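Local structure of GH127 beta-L-arabinofuranoside (Geobacillus stearothermophilus, 4QK0) at residues Ala197-Tyr202 and Lys212-Phe217. The protein probably hydrolyses beta-L-arabinofuranosides, as a glycoside hydrolase of family 127 from a thermophilic bacterium. Residues are numbered along the deposited sequence; the frame is centred on the assembly and turned at random.
Sequences ALLKLY and KLSQYF
Leu198 reaches across to the facing helix chiefly with CD1, which lies among the Leu213 side chain, the Ser214 backbone N and the edge of the Phe217 ring. Its CG stands beside the backbone N (chi1 -74°), and the extended second torsion (171°) carries CD1 forward. There CD1 rests 3.7 Å from both CG and CD2 of Leu213, the two leucine side chains running obliquely to one another. The same methyl meets the Phe217 ring near its plane, 4.1 Å from CE2, so one methyl touches two apolar side chains one helical turn apart. Ser214 suits the point where the backbones come nearest, its CA 5.8 Å from the CA of Leu198: its short side chain lets CB meet Leu198 CB at 3.9 Å. Leu199 CD2 flanks the serine, 3.5 Å from OG; this buried hydroxyl hydrogen-bonds to the carbonyl O of Glu195, one turn before Leu199. Leu279 of helix 266-283 also touches Leu199 and Ser214, while Leu213 packs on Ile174 of helix 162-177 and Phe217 on Leu141 of helix 140-158. The segment axes approach to 8.8 Å at 164°; consecutive helices 194-205 and 208-220 form an antiparallel helical hairpin, consistent with the (alpha/alpha)6 barrel expected of the six-hairpin clan.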
ATOM      1  N   ALA A 197     -20.256 -20.760 -19.191  1.00 25.34           N
ATOM      2  CA  ALA A 197     -21.578 -21.243 -18.963  1.00 26.05           C
ATOM      3  C   ALA A 197     -22.138 -21.931 -20.216  1.00 24.55           C
ATOM      4  O   ALA A 197     -22.708 -22.992 -20.150  1.00 26.33           O
ATOM      5  CB  ALA A 197     -22.492 -20.083 -18.568  1.00 26.63           C
ATOM      6  N   LEU A 198     -21.960 -21.296 -21.345  1.00 25.63           N
ATOM      7  CA  LEU A 198     -22.338 -21.880 -22.634  1.00 27.10           C
ATOM      8  C   LEU A 198     -21.700 -23.232 -22.899  1.00 26.90           C
ATOM      9  O   LEU A 198     -22.357 -24.103 -23.441  1.00 30.19           O
ATOM     10  CB  LEU A 198     -22.021 -20.918 -23.786  1.00 27.11           C
ATOM     11  CG  LEU A 198     -22.964 -19.741 -23.876  1.00 27.88           C
ATOM     12  CD1 LEU A 198     -22.499 -18.704 -24.887  1.00 28.77           C
ATOM     13  CD2 LEU A 198     -24.386 -20.196 -24.220  1.00 29.68           C
ATOM     14  N   LEU A 199     -20.470 -23.457 -22.478  1.00 26.76           N
ATOM     15  CA  LEU A 199     -19.888 -24.802 -22.601  1.00 30.52           C
ATOM     16  C   LEU A 199     -20.674 -25.808 -21.809  1.00 30.20           C
ATOM     17  O   LEU A 199     -20.836 -26.934 -22.222  1.00 28.61           O
ATOM     18  CB  LEU A 199     -18.428 -24.876 -22.126  1.00 33.34           C
ATOM     19  CG  LEU A 199     -17.416 -23.984 -22.804  1.00 40.43           C
ATOM     20  CD1 LEU A 199     -15.994 -24.286 -22.317  1.00 45.74           C
ATOM     21  CD2 LEU A 199     -17.486 -24.202 -24.306  1.00 45.81           C
ATOM     22  N   LYS A 200     -21.088 -25.442 -20.609  1.00 30.71           N
ATOM     23  CA  LYS A 200     -21.820 -26.391 -19.795  1.00 30.54           C
ATOM     24  C   LYS A 200     -23.156 -26.687 -20.440  1.00 26.45           C
ATOM     25  O   LYS A 200     -23.659 -27.802 -20.383  1.00 24.95           O
ATOM     26  CB  LYS A 200     -21.956 -25.846 -18.361  1.00 37.08           C
ATOM     27  CG  LYS A 200     -20.836 -26.313 -17.397  1.00 40.23           C
ATOM     28  CD  LYS A 200     -20.333 -25.253 -16.413  1.00 45.25           C
ATOM     29  CE  LYS A 200     -20.087 -25.759 -14.979  1.00 48.19           C
ATOM     30  NZ  LYS A 200     -21.045 -25.160 -13.958  1.00 45.69           N
ATOM     31  N   LEU A 201     -23.778 -25.668 -20.996  1.00 24.68           N
ATOM     32  CA  LEU A 201     -25.065 -25.825 -21.588  1.00 26.62           C
ATOM     33  C   LEU A 201     -24.936 -26.763 -22.832  1.00 30.59           C
ATOM     34  O   LEU A 201     -25.816 -27.595 -23.097  1.00 27.54           O
ATOM     35  CB  LEU A 201     -25.609 -24.485 -22.044  1.00 27.45           C
ATOM     36  CG  LEU A 201     -27.040 -24.469 -22.574  1.00 29.56           C
ATOM     37  CD1 LEU A 201     -28.034 -24.933 -21.534  1.00 29.50           C
ATOM     38  CD2 LEU A 201     -27.405 -23.073 -23.059  1.00 30.74           C
ATOM     39  N   TYR A 202     -23.847 -26.594 -23.581  1.00 33.78           N
ATOM     40  CA  TYR A 202     -23.524 -27.483 -24.678  1.00 35.41           C
ATOM     41  C   TYR A 202     -23.366 -28.936 -24.213  1.00 34.12           C
ATOM     42  O   TYR A 202     -23.913 -29.824 -24.833  1.00 31.86           O
ATOM     43  CB  TYR A 202     -22.279 -27.018 -25.404  1.00 37.75           C
ATOM     44  CG  TYR A 202     -21.751 -28.061 -26.337  1.00 39.41           C
ATOM     45  CD1 TYR A 202     -22.416 -28.354 -27.549  1.00 41.39           C
ATOM     46  CD2 TYR A 202     -20.621 -28.779 -26.020  1.00 40.63           C
ATOM     47  CE1 TYR A 202     -21.941 -29.332 -28.417  1.00 42.28           C
ATOM     48  CE2 TYR A 202     -20.142 -29.773 -26.873  1.00 43.66           C
ATOM     49  CZ  TYR A 202     -20.803 -30.050 -28.060  1.00 45.70           C
ATOM     50  OH  TYR A 202     -20.299 -31.027 -28.878  1.00 51.14           O
ATOM     51  N   LYS A 212     -20.405 -22.946 -30.374  1.00 31.06           N
ATOM     52  CA  LYS A 212     -19.942 -21.910 -31.293  1.00 30.38           C
ATOM     53  C   LYS A 212     -20.105 -20.458 -30.787  1.00 29.03           C
ATOM     54  O   LYS A 212     -19.337 -19.572 -31.116  1.00 25.82           O
ATOM     55  CB  LYS A 212     -20.668 -22.073 -32.604  1.00 36.79           C
ATOM     56  CG  LYS A 212     -20.204 -23.312 -33.356  1.00 43.59           C
ATOM     57  CD  LYS A 212     -20.262 -23.065 -34.858  1.00 49.90           C
ATOM     58  CE  LYS A 212     -21.575 -23.499 -35.475  1.00 52.19           C
ATOM     59  NZ  LYS A 212     -21.414 -24.865 -36.061  1.00 51.73           N
ATOM     60  N   LEU A 213     -21.168 -20.221 -30.040  1.00 25.44           N
ATOM     61  CA  LEU A 213     -21.399 -18.919 -29.480  1.00 26.15           C
ATOM     62  C   LEU A 213     -20.293 -18.611 -28.408  1.00 22.45           C
ATOM     63  O   LEU A 213     -19.692 -17.565 -28.432  1.00 23.48           O
ATOM     64  CB  LEU A 213     -22.817 -18.895 -28.867  1.00 26.22           C
ATOM     65  CG  LEU A 213     -23.236 -17.561 -28.302  1.00 26.86           C
ATOM     66  CD1 LEU A 213     -23.175 -16.523 -29.395  1.00 25.40           C
ATOM     67  CD2 LEU A 213     -24.629 -17.637 -27.715  1.00 27.29           C
ATOM     68  N   SER A 214     -20.011 -19.571 -27.546  1.00 22.52           N
ATOM     69  CA  SER A 214     -18.881 -19.485 -26.609  1.00 25.26           C
ATOM     70  C   SER A 214     -17.606 -19.146 -27.337  1.00 28.44           C
ATOM     71  O   SER A 214     -16.935 -18.154 -27.025  1.00 30.52           O
ATOM     72  CB  SER A 214     -18.714 -20.799 -25.844  1.00 24.96           C
ATOM     73  OG  SER A 214     -17.658 -20.731 -24.883  1.00 27.63           O
ATOM     74  N   GLN A 215     -17.301 -19.901 -28.394  1.00 30.42           N
ATOM     75  CA  GLN A 215     -16.122 -19.604 -29.232  1.00 30.51           C
ATOM     76  C   GLN A 215     -16.147 -18.219 -29.825  1.00 27.47           C
ATOM     77  O   GLN A 215     -15.102 -17.534 -29.880  1.00 26.77           O
ATOM     78  CB  GLN A 215     -15.983 -20.633 -30.381  1.00 39.72           C
ATOM     79  CG  GLN A 215     -14.637 -20.552 -31.104  1.00 45.46           C
ATOM     80  CD  GLN A 215     -13.502 -21.111 -30.244  1.00 57.04           C
ATOM     81  OE1 GLN A 215     -13.555 -22.276 -29.842  1.00 66.63           O
ATOM     82  NE2 GLN A 215     -12.481 -20.291 -29.935  1.00 63.88           N
ATOM     83  N   TYR A 216     -17.320 -17.788 -30.297  1.00 24.15           N
ATOM     84  CA  TYR A 216     -17.431 -16.464 -30.855  1.00 26.47           C
ATOM     85  C   TYR A 216     -17.033 -15.394 -29.795  1.00 27.50           C
ATOM     86  O   TYR A 216     -16.306 -14.456 -30.078  1.00 26.82           O
ATOM     87  CB  TYR A 216     -18.861 -16.131 -31.405  1.00 28.01           C
ATOM     88  CG  TYR A 216     -19.060 -14.648 -31.373  1.00 27.89           C
ATOM     89  CD1 TYR A 216     -18.470 -13.827 -32.304  1.00 27.95           C
ATOM     90  CD2 TYR A 216     -19.721 -14.045 -30.301  1.00 27.63           C
ATOM     91  CE1 TYR A 216     -18.605 -12.446 -32.211  1.00 29.48           C
ATOM     92  CE2 TYR A 216     -19.864 -12.680 -30.213  1.00 24.51           C
ATOM     93  CZ  TYR A 216     -19.296 -11.893 -31.124  1.00 26.24           C
ATOM     94  OH  TYR A 216     -19.424 -10.517 -30.982  1.00 32.48           O
ATOM     95  N   PHE A 217     -17.577 -15.509 -28.592  1.00 26.52           N
ATOM     96  CA  PHE A 217     -17.326 -14.465 -27.554  1.00 25.57           C
ATOM     97  C   PHE A 217     -15.822 -14.355 -27.196  1.00 23.46           C
ATOM     98  O   PHE A 217     -15.277 -13.286 -27.079  1.00 20.08           O
ATOM     99  CB  PHE A 217     -18.135 -14.798 -26.297  1.00 23.82           C
ATOM    100  CG  PHE A 217     -19.595 -14.359 -26.356  1.00 22.44           C
ATOM    101  CD1 PHE A 217     -19.938 -13.068 -26.638  1.00 22.16           C
ATOM    102  CD2 PHE A 217     -20.591 -15.250 -26.105  1.00 22.04           C
ATOM    103  CE1 PHE A 217     -21.264 -12.658 -26.643  1.00 23.09           C
ATOM    104  CE2 PHE A 217     -21.912 -14.858 -26.086  1.00 20.91           C
ATOM    105  CZ  PHE A 217     -22.263 -13.556 -26.368  1.00 20.14           C
TER